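Local coordinates for filamentation induced by cAMP protein Fic (Desulfovibrio alaskensis, PDB 4RGL) that is of unknown function but belongs to the largely helical Fic/DOC family and carries a C-terminal domain of the helix-turn-helix clan, at residues A144-A147 against D148-P151; D219-E222 against D223-V227; T297-N300 against N301-P305. One frame throughout, in Å; residues are numbered along the deposited sequence.

Interaction 1: A144-A147 against D148-P151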
ATOM      1  N   ALA A 144     -12.124 -26.179  -6.625  1.00 67.17           N
ATOM      2  CA  ALA A 144     -12.880 -25.453  -5.595  1.00 66.21           C
ATOM      3  C   ALA A 144     -14.292 -26.059  -5.432  1.00 69.92           C
ATOM      4  O   ALA A 144     -14.695 -26.897  -6.241  1.00 69.74           O
ATOM      5  CB  ALA A 144     -12.977 -23.976  -5.962  1.00 66.16           C
ATOM      6  N   PRO A 145     -15.075 -25.647  -4.403  1.00 66.94           N
ATOM      7  CA  PRO A 145     -16.437 -26.209  -4.255  1.00 67.93           C
ATOM      8  C   PRO A 145     -17.315 -25.958  -5.505  1.00 73.00           C
ATOM      9  O   PRO A 145     -17.110 -24.973  -6.222  1.00 71.83           O
ATOM     10  CB  PRO A 145     -16.993 -25.469  -3.030  1.00 69.83           C
ATOM     11  CG  PRO A 145     -15.791 -25.009  -2.283  1.00 73.16           C
ATOM     12  CD  PRO A 145     -14.757 -24.701  -3.312  1.00 67.90           C
ATOM     13  N   PRO A 146     -18.312 -26.843  -5.783  1.00 70.78           N
ATOM     14  CA  PRO A 146     -19.180 -26.615  -6.953  1.00 70.87           C
ATOM     15  C   PRO A 146     -19.798 -25.214  -6.941  1.00 74.93           C
ATOM     16  O   PRO A 146     -20.061 -24.662  -5.873  1.00 74.41           O
ATOM     17  CB  PRO A 146     -20.249 -27.699  -6.814  1.00 73.88           C
ATOM     18  CG  PRO A 146     -19.605 -28.765  -6.027  1.00 78.15           C
ATOM     19  CD  PRO A 146     -18.692 -28.071  -5.059  1.00 73.00           C
ATOM     20  N   ALA A 147     -20.031 -24.641  -8.136  1.00 72.12           N
ATOM     21  CA  ALA A 147     -20.536 -23.271  -8.281  1.00 72.16           C
ATOM     22  C   ALA A 147     -21.894 -23.066  -7.570  1.00 78.42           C
ATOM     23  O   ALA A 147     -22.168 -21.965  -7.093  1.00 78.26           O
ATOM     24  CB  ALA A 147     -20.669 -22.925  -9.743  1.00 72.95           C
ATOM     25  N   ASP A 148     -22.738 -24.126  -7.501  1.00 76.76           N
ATOM     26  CA  ASP A 148     -24.064 -24.021  -6.881  1.00 78.67           C
ATOM     27  C   ASP A 148     -23.965 -23.938  -5.333  1.00 83.03           C
ATOM     28  O   ASP A 148     -24.928 -23.519  -4.678  1.00 85.04           O
ATOM     29  CB  ASP A 148     -24.972 -25.201  -7.303  1.00 82.22           C
ATOM     30  CG  ASP A 148     -24.378 -26.590  -7.079  1.00 96.69           C
ATOM     31  OD1 ASP A 148     -23.457 -26.717  -6.239  1.00 98.08           O
ATOM     32  OD2 ASP A 148     -24.887 -27.559  -7.690  1.00102.45           O
ATOM     33  N   ARG A 149     -22.787 -24.286  -4.760  1.00 76.81           N
ATOM     34  CA  ARG A 149     -22.574 -24.206  -3.300  1.00 76.04           C
ATOM     35  C   ARG A 149     -22.122 -22.809  -2.898  1.00 78.01           C
ATOM     36  O   ARG A 149     -22.307 -22.406  -1.744  1.00 78.77           O
ATOM     37  CB  ARG A 149     -21.526 -25.244  -2.841  1.00 75.61           C
ATOM     38  CG  ARG A 149     -21.792 -26.670  -3.319  1.00 90.84           C
ATOM     39  CD  ARG A 149     -22.873 -27.370  -2.517  1.00106.26           C
ATOM     40  NE  ARG A 149     -23.100 -28.733  -3.004  1.00121.73           N
ATOM     41  CZ  ARG A 149     -22.399 -29.793  -2.603  1.00137.89           C
ATOM     42  NH1 ARG A 149     -21.426 -29.654  -1.707  1.00123.02           N
ATOM     43  NH2 ARG A 149     -22.659 -30.995  -3.100  1.00126.69           N
ATOM     44  N   VAL A 150     -21.479 -22.078  -3.846  1.00 71.36           N
ATOM     45  CA  VAL A 150     -20.853 -20.772  -3.592  1.00 69.38           C
ATOM     46  C   VAL A 150     -21.874 -19.755  -2.959  1.00 74.43           C
ATOM     47  O   VAL A 150     -21.561 -19.152  -1.935  1.00 74.01           O
ATOM     48  CB  VAL A 150     -20.218 -20.189  -4.884  1.00 71.19           C
ATOM     49  CG1 VAL A 150     -19.703 -18.771  -4.652  1.00 70.05           C
ATOM     50  CG2 VAL A 150     -19.105 -21.092  -5.401  1.00 69.53           C
ATOM     51  N   PRO A 151     -23.078 -19.533  -3.568  1.00 72.37           N
ATOM     52  CA  PRO A 151     -23.994 -18.511  -3.020  1.00 73.76           C
ATOM     53  C   PRO A 151     -24.214 -18.656  -1.501  1.00 78.02           C
ATOM     54  O   PRO A 151     -24.103 -17.667  -0.775  1.00 77.11           O
ATOM     55  CB  PRO A 151     -25.289 -18.759  -3.790  1.00 77.23           C
ATOM     56  CG  PRO A 151     -24.848 -19.300  -5.089  1.00 80.33           C
ATOM     57  CD  PRO A 151     -23.613 -20.121  -4.817  1.00 74.04           C
TER

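Interaction 2: D219-E222 against D223-V227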
ATOM      1  N   ASP A 219       7.264 -11.968  -0.513  1.00 76.48           N
ATOM      2  CA  ASP A 219       8.596 -12.459  -0.201  1.00 77.87           C
ATOM      3  C   ASP A 219       8.527 -13.807   0.549  1.00 83.32           C
ATOM      4  O   ASP A 219       9.442 -14.627   0.429  1.00 84.19           O
ATOM      5  CB  ASP A 219       9.373 -11.418   0.620  1.00 80.30           C
ATOM      6  CG  ASP A 219       9.620 -10.105  -0.127  1.00 91.73           C
ATOM      7  OD1 ASP A 219       9.433 -10.081  -1.377  1.00 90.57           O
ATOM      8  OD2 ASP A 219      10.015  -9.114   0.528  1.00100.55           O
ATOM      9  N   ARG A 220       7.422 -14.047   1.287  1.00 79.38           N
ATOM     10  CA  ARG A 220       7.208 -15.321   1.997  1.00 79.52           C
ATOM     11  C   ARG A 220       6.186 -16.173   1.253  1.00 81.98           C
ATOM     12  O   ARG A 220       5.436 -16.929   1.879  1.00 81.47           O
ATOM     13  CB  ARG A 220       6.736 -15.065   3.443  1.00 79.25           C
ATOM     14  CG  ARG A 220       7.707 -14.258   4.277  1.00 87.27           C
ATOM     15  CD  ARG A 220       7.155 -14.034   5.663  1.00 92.05           C
ATOM     16  NE  ARG A 220       7.979 -13.112   6.433  1.00 95.53           N
ATOM     17  CZ  ARG A 220       7.651 -12.663   7.637  1.00109.04           C
ATOM     18  NH1 ARG A 220       6.511 -13.043   8.210  1.00 93.68           N
ATOM     19  NH2 ARG A 220       8.448 -11.815   8.276  1.00 95.52           N
ATOM     20  N   GLN A 221       6.149 -16.047  -0.085  1.00 77.90           N
ATOM     21  CA  GLN A 221       5.137 -16.678  -0.929  1.00 77.27           C
ATOM     22  C   GLN A 221       5.126 -18.219  -0.757  1.00 83.25           C
ATOM     23  O   GLN A 221       4.056 -18.803  -0.558  1.00 82.10           O
ATOM     24  CB  GLN A 221       5.371 -16.308  -2.394  1.00 78.00           C
ATOM     25  CG  GLN A 221       4.159 -16.529  -3.281  1.00 84.11           C
ATOM     26  CD  GLN A 221       4.376 -15.990  -4.672  1.00 93.65           C
ATOM     27  OE1 GLN A 221       5.051 -14.973  -4.876  1.00 83.13           O
ATOM     28  NE2 GLN A 221       3.734 -16.611  -5.651  1.00 90.07           N
ATOM     29  N   GLU A 222       6.320 -18.865  -0.800  1.00 82.15           N
ATOM     30  CA  GLU A 222       6.419 -20.326  -0.657  1.00 83.26           C
ATOM     31  C   GLU A 222       5.820 -20.789   0.694  1.00 88.16           C
ATOM     32  O   GLU A 222       5.056 -21.754   0.725  1.00 87.42           O
ATOM     33  CB  GLU A 222       7.884 -20.791  -0.784  1.00 86.11           C
ATOM     34  CG  GLU A 222       8.037 -22.309  -0.829  1.00 98.84           C
ATOM     35  CD  GLU A 222       9.472 -22.807  -0.841  1.00125.13           C
ATOM     36  OE1 GLU A 222      10.220 -22.488   0.114  1.00123.47           O
ATOM     37  OE2 GLU A 222       9.808 -23.619  -1.736  1.00115.37           O
ATOM     38  N   ASP A 223       6.150 -20.066   1.811  1.00 85.34           N
ATOM     39  CA  ASP A 223       5.627 -20.391   3.148  1.00 85.73           C
ATOM     40  C   ASP A 223       4.146 -20.062   3.240  1.00 87.19           C
ATOM     41  O   ASP A 223       3.381 -20.827   3.828  1.00 86.67           O
ATOM     42  CB  ASP A 223       6.406 -19.631   4.244  1.00 89.31           C
ATOM     43  CG  ASP A 223       7.881 -20.007   4.345  1.00108.48           C
ATOM     44  OD1 ASP A 223       8.481 -20.361   3.297  1.00110.94           O
ATOM     45  OD2 ASP A 223       8.457 -19.849   5.443  1.00116.52           O
ATOM     46  N   TYR A 224       3.734 -18.911   2.653  1.00 82.07           N
ATOM     47  CA  TYR A 224       2.339 -18.467   2.638  1.00 80.44           C
ATOM     48  C   TYR A 224       1.433 -19.567   2.099  1.00 84.71           C
ATOM     49  O   TYR A 224       0.551 -20.037   2.820  1.00 84.69           O
ATOM     50  CB  TYR A 224       2.197 -17.181   1.796  1.00 79.82           C
ATOM     51  CG  TYR A 224       0.772 -16.811   1.442  1.00 80.40           C
ATOM     52  CD1 TYR A 224      -0.106 -16.336   2.412  1.00 82.12           C
ATOM     53  CD2 TYR A 224       0.353 -16.771   0.113  1.00 80.76           C
ATOM     54  CE1 TYR A 224      -1.400 -15.926   2.082  1.00 82.03           C
ATOM     55  CE2 TYR A 224      -0.927 -16.335  -0.232  1.00 81.10           C
ATOM     56  CZ  TYR A 224      -1.801 -15.915   0.757  1.00 88.69           C
ATOM     57  OH  TYR A 224      -3.061 -15.485   0.420  1.00 89.58           O
ATOM     58  N   TYR A 225       1.731 -20.068   0.874  1.00 81.12           N
ATOM     59  CA  TYR A 225       0.940 -21.130   0.245  1.00 80.82           C
ATOM     60  C   TYR A 225       1.088 -22.477   0.996  1.00 86.73           C
ATOM     61  O   TYR A 225       0.143 -23.266   1.012  1.00 86.10           O
ATOM     62  CB  TYR A 225       1.332 -21.307  -1.234  1.00 80.98           C
ATOM     63  CG  TYR A 225       0.860 -20.177  -2.130  1.00 80.57           C
ATOM     64  CD1 TYR A 225      -0.496 -19.887  -2.264  1.00 81.75           C
ATOM     65  CD2 TYR A 225       1.751 -19.504  -2.962  1.00 80.72           C
ATOM     66  CE1 TYR A 225      -0.943 -18.894  -3.134  1.00 81.56           C
ATOM     67  CE2 TYR A 225       1.312 -18.528  -3.857  1.00 80.65           C
ATOM     68  CZ  TYR A 225      -0.036 -18.217  -3.932  1.00 87.06           C
ATOM     69  OH  TYR A 225      -0.479 -17.252  -4.807  1.00 86.16           O
ATOM     70  N   ARG A 226       2.269 -22.730   1.625  1.00 85.41           N
ATOM     71  CA  ARG A 226       2.498 -23.978   2.379  1.00 86.92           C
ATOM     72  C   ARG A 226       1.671 -23.989   3.680  1.00 91.90           C
ATOM     73  O   ARG A 226       1.047 -25.004   4.002  1.00 91.29           O
ATOM     74  CB  ARG A 226       3.995 -24.164   2.692  1.00 88.83           C
ATOM     75  CG  ARG A 226       4.338 -25.566   3.226  1.00101.75           C
ATOM     76  CD  ARG A 226       5.830 -25.737   3.520  1.00114.55           C
ATOM     77  NE  ARG A 226       6.277 -24.897   4.639  1.00123.92           N
ATOM     78  CZ  ARG A 226       6.996 -23.787   4.494  1.00136.31           C
ATOM     79  NH1 ARG A 226       7.400 -23.403   3.288  1.00122.38           N
ATOM     80  NH2 ARG A 226       7.354 -23.078   5.556  1.00122.17           N
ATOM     81  N   VAL A 227       1.652 -22.845   4.417  1.00 89.87           N
ATOM     82  CA  VAL A 227       0.856 -22.707   5.649  1.00 90.68           C
ATOM     83  C   VAL A 227      -0.628 -22.740   5.304  1.00 94.25           C
ATOM     84  O   VAL A 227      -1.411 -23.382   6.003  1.00 94.54           O
ATOM     85  CB  VAL A 227       1.219 -21.415   6.421  1.00 94.51           C
TER

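Interaction 3: T297-N300 against N301-P305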
ATOM      1  N   THR A 297      14.295  42.283   2.426  1.00109.51           N
ATOM      2  CA  THR A 297      13.416  41.101   2.343  1.00107.93           C
ATOM      3  C   THR A 297      14.192  39.891   1.750  1.00110.55           C
ATOM      4  O   THR A 297      14.086  38.780   2.270  1.00109.12           O
ATOM      5  CB  THR A 297      12.152  41.424   1.508  1.00116.10           C
ATOM      6  OG1 THR A 297      11.433  42.478   2.145  1.00118.07           O
ATOM      7  CG2 THR A 297      11.235  40.208   1.333  1.00112.14           C
ATOM      8  N   PHE A 298      14.994  40.126   0.679  1.00106.96           N
ATOM      9  CA  PHE A 298      15.788  39.063   0.050  1.00105.56           C
ATOM     10  C   PHE A 298      16.842  38.496   1.027  1.00110.88           C
ATOM     11  O   PHE A 298      16.992  37.283   1.127  1.00109.55           O
ATOM     12  CB  PHE A 298      16.477  39.576  -1.233  1.00107.28           C
ATOM     13  CG  PHE A 298      17.506  38.622  -1.803  1.00107.52           C
ATOM     14  CD1 PHE A 298      17.117  37.432  -2.405  1.00108.81           C
ATOM     15  CD2 PHE A 298      18.861  38.931  -1.765  1.00109.95           C
ATOM     16  CE1 PHE A 298      18.070  36.539  -2.904  1.00109.25           C
ATOM     17  CE2 PHE A 298      19.811  38.046  -2.282  1.00112.35           C
ATOM     18  CZ  PHE A 298      19.409  36.856  -2.847  1.00109.13           C
ATOM     19  N   ARG A 299      17.575  39.372   1.716  1.00109.81           N
ATOM     20  CA  ARG A 299      18.636  38.946   2.621  1.00110.65           C
ATOM     21  C   ARG A 299      18.050  38.199   3.844  1.00115.55           C
ATOM     22  O   ARG A 299      18.538  37.129   4.195  1.00114.67           O
ATOM     23  CB  ARG A 299      19.467  40.166   3.081  1.00112.54           C
ATOM     24  CG  ARG A 299      20.916  39.839   3.491  1.00122.85           C
ATOM     25  CD  ARG A 299      21.793  39.511   2.281  1.00129.23           C
ATOM     26  NE  ARG A 299      23.221  39.488   2.620  1.00137.64           N
ATOM     27  CZ  ARG A 299      23.870  38.402   3.036  1.00154.01           C
ATOM     28  NH1 ARG A 299      23.221  37.257   3.205  1.00144.37           N
ATOM     29  NH2 ARG A 299      25.166  38.460   3.307  1.00140.76           N
ATOM     30  N   ASN A 300      16.940  38.724   4.421  1.00113.09           N
ATOM     31  CA  ASN A 300      16.357  38.195   5.664  1.00112.97           C
ATOM     32  C   ASN A 300      15.444  36.964   5.425  1.00116.13           C
ATOM     33  O   ASN A 300      15.368  36.091   6.297  1.00115.43           O
ATOM     34  CB  ASN A 300      15.552  39.289   6.389  1.00112.95           C
ATOM     35  CG  ASN A 300      16.370  40.497   6.789  1.00129.55           C
ATOM     36  OD1 ASN A 300      17.577  40.408   7.055  1.00126.48           O
ATOM     37  ND2 ASN A 300      15.715  41.644   6.900  1.00118.39           N
ATOM     38  N   ASN A 301      14.677  36.947   4.304  1.00112.28           N
ATOM     39  CA  ASN A 301      13.665  35.899   4.082  1.00110.91           C
ATOM     40  C   ASN A 301      14.126  34.841   3.058  1.00114.26           C
ATOM     41  O   ASN A 301      13.478  33.800   2.931  1.00113.08           O
ATOM     42  CB  ASN A 301      12.333  36.521   3.609  1.00111.40           C
ATOM     43  CG  ASN A 301      11.728  37.518   4.581  1.00135.73           C
ATOM     44  OD1 ASN A 301      12.209  37.709   5.709  1.00130.48           O
ATOM     45  ND2 ASN A 301      10.642  38.160   4.168  1.00127.30           N
ATOM     46  N   TYR A 302      15.215  35.111   2.314  1.00111.10           N
ATOM     47  CA  TYR A 302      15.642  34.195   1.255  1.00109.76           C
ATOM     48  C   TYR A 302      17.115  33.753   1.431  1.00114.36           C
ATOM     49  O   TYR A 302      17.377  32.561   1.607  1.00113.05           O
ATOM     50  CB  TYR A 302      15.448  34.847  -0.137  1.00110.56           C
ATOM     51  CG  TYR A 302      13.995  35.018  -0.535  1.00111.11           C
ATOM     52  CD1 TYR A 302      13.236  36.075  -0.039  1.00113.69           C
ATOM     53  CD2 TYR A 302      13.411  34.187  -1.484  1.00110.53           C
ATOM     54  CE1 TYR A 302      11.899  36.238  -0.401  1.00113.76           C
ATOM     55  CE2 TYR A 302      12.083  34.358  -1.878  1.00110.83           C
ATOM     56  CZ  TYR A 302      11.332  35.388  -1.337  1.00118.39           C
ATOM     57  OH  TYR A 302      10.019  35.549  -1.706  1.00119.25           O
ATOM     58  N   LEU A 303      18.071  34.707   1.340  1.00112.51           N
ATOM     59  CA  LEU A 303      19.499  34.390   1.301  1.00113.21           C
ATOM     60  C   LEU A 303      20.014  33.850   2.667  1.00118.85           C
ATOM     61  O   LEU A 303      20.636  32.786   2.696  1.00117.99           O
ATOM     62  CB  LEU A 303      20.315  35.625   0.878  1.00114.56           C
ATOM     63  CG  LEU A 303      21.776  35.356   0.457  1.00119.89           C
ATOM     64  CD1 LEU A 303      21.849  34.320  -0.663  1.00119.02           C
ATOM     65  CD2 LEU A 303      22.450  36.625   0.018  1.00123.92           C
ATOM     66  N   ASN A 304      19.774  34.595   3.787  1.00117.33           N
ATOM     67  CA  ASN A 304      20.249  34.173   5.124  1.00118.19           C
ATOM     68  C   ASN A 304      19.571  32.836   5.592  1.00122.53           C
ATOM     69  O   ASN A 304      20.273  31.947   6.076  1.00122.26           O
ATOM     70  CB  ASN A 304      20.021  35.276   6.171  1.00118.95           C
ATOM     71  CG  ASN A 304      20.952  36.464   6.026  1.00138.65           C
ATOM     72  OD1 ASN A 304      22.077  36.350   5.522  1.00132.06           O
ATOM     73  ND2 ASN A 304      20.541  37.606   6.559  1.00130.30           N
ATOM     74  N   PRO A 305      18.215  32.660   5.435  1.00119.30           N
ATOM     75  CA  PRO A 305      17.589  31.394   5.883  1.00118.41           C
ATOM     76  C   PRO A 305      18.187  30.166   5.179  1.00122.11           C
ATOM     77  O   PRO A 305      18.439  29.149   5.830  1.00121.68           O
ATOM     78  CB  PRO A 305      16.111  31.578   5.513  1.00119.22           C
ATOM     79  CG  PRO A 305      15.920  33.039   5.423  1.00124.53           C
ATOM     80  CD  PRO A 305      17.204  33.604   4.914  1.00120.86           C
TER

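Interaction 1: A144-A147 against D148-P151
Arg149 folds its side chain back against Pro146 at a tight turn leading from strand 142-143 into helix 150-163 of the Fic/DOC region. The backbone defines the turn: Arg149 N donates to Pro146 O over 3.0 Å, approaching from above the carbonyl plane (52° out of it), and the phi/psi values of Ala147 and Asp148 fit a type I beta turn. A weak bond from Val150 N to Ala147 O, 3.3 Å, follows one residue on.

The Arg149 chain can be traced outward. CB sits 3.4 Å from Pro146 O. CG lies beside the backbone N and faces the proline, 3.8 Å from Pro146 CD. A bend at chi2 (-78°) then turns CD aside, and the straight chi3 carries NE on to 3.8 Å from Asp148 OD1, a long salt bridge between sequence neighbours. That same OD1 is 3.4 Å from Pro146 CB, so carboxylate and arginine chain both border the proline ring.

Outside the turn, Arg128 NH2 bonds to Pro145 O, and buried Val150 packs against Arg128 and Pro184, the latter part of the HPFADGNGR family signature. The pairing of the exposed arginine and aspartate is long and therefore probably weak, while the turn itself rests on firmer evidence, the Arg149 N to Pro146 O bond with its N-H...O angle of 152°.

Interaction 2: D219-E222 against D223-V227
Three successive i to i+4 bonds, Tyr224 N to Arg220 O (2.7 Å), Tyr225 N to Gln221 O (3.0 Å) and Arg226 N to Glu222 O (3.1 Å), wind this stretch into regular alpha helix. It is the N-terminal end of helix 221-234, with Arg220 at the N-cap position; the same residue also ends helix 214-219, so it forms the joint between the two helices. The first two bonds point almost straight at their carbonyls, whereas Arg226 N is tilted 28° from the plane of its acceptor.

Along one side, Gln221 and Tyr225 run next to each other in the same direction. Gln221 CG, placed opposite the backbone N, lies 3.5 Å from Tyr225 CE2. At the end of the extended chain NE2 comes in at the ring edge, in its plane, while the amide as a whole is turned 66° from the ring. A face of the Tyr225 ring is covered by Tyr224 CD2, 3.9 Å above its plane. Tyr225 OH makes a weak bond to an unidentified ligand, which Gln221 also approaches. Buried Tyr224 leads elsewhere, touching Phe240, Phe243 and Met244 of helix 238-257, and the Arg220 guanidinium pairs with Asp250 of that helix.

The remaining side is charged. Glu222 and Asp223 bring acidic groups to the first helical turn, where they would probably interact favourably with the helix dipole. Glu222 OE1 remains beyond salt-bridge range of Arg226, but Asp223 does pair with it: the arginine chain bends at chi3 (67°), bringing NH1 3.2 Å from Asp223 OD1 in a weak hydrogen bond.

Interaction 3: T297-N300 against N301-P305
Phe298 presents a ring face to Leu303, whose CB lies 4.3 Å from the ring centroid in a CH-pi contact, displaced toward the rim. Both belong to helix 295-308 of the C-terminal domain, consistent with a helix-turn-helix arrangement with helix 283-290, against which Phe298 packs (Leu286, Met287, Leu290).

The i to i+5 spacing of this pair reflects a wider, pi-type turn. Phe298 O accepts Leu303 N at 2.8 Å as well as a weaker bond from Tyr302 N, and Arg299 O takes Asn304 N at 2.8 Å in the carbonyl plane. Before it, Asn301 N still bonds to Thr297 O in the usual i to i+4 manner.

Tyr302 CB packs 3.8 Å from Phe298 CD1, the two side chains crossing at about a right angle. Leu303 CD2, itself 3.8 Å from Phe298 CE2, also lies over a face of the Arg299 guanidinium and 3.7 Å from Arg299 CD; the arginine's bend at chi2 (73°) folds it there. Asn304 OD1 approaches Arg299 NH1 obliquely, at an angle too poor for a hydrogen bond. Beyond the widened turn the helix kinks at Pro305, which has no N-H to give, and its CG rests 3.2 Å from Asn300 O.

Overall arrangement
The three contacts follow one another along the chain without touching, and all are local turns of helix or helix entry. Interactions 1 and 2 are the nearer pair, their centres 26 Å apart and nearest atoms about 13 Å apart. Interaction 1 lies within the Fic/DOC range; interaction 2 meets that range through Tyr224 OH, weakly bonded to His176. An unidentified ligand, probably from the crystallisation liquor, lies about 3 Å from the Gln221 side chain of interaction 2. Interaction 3 belongs to the separate C-terminal domain, on the other side of the chain's centre, with its centre 71 Å from that of interaction 1 and 57 Å from that of interaction 2.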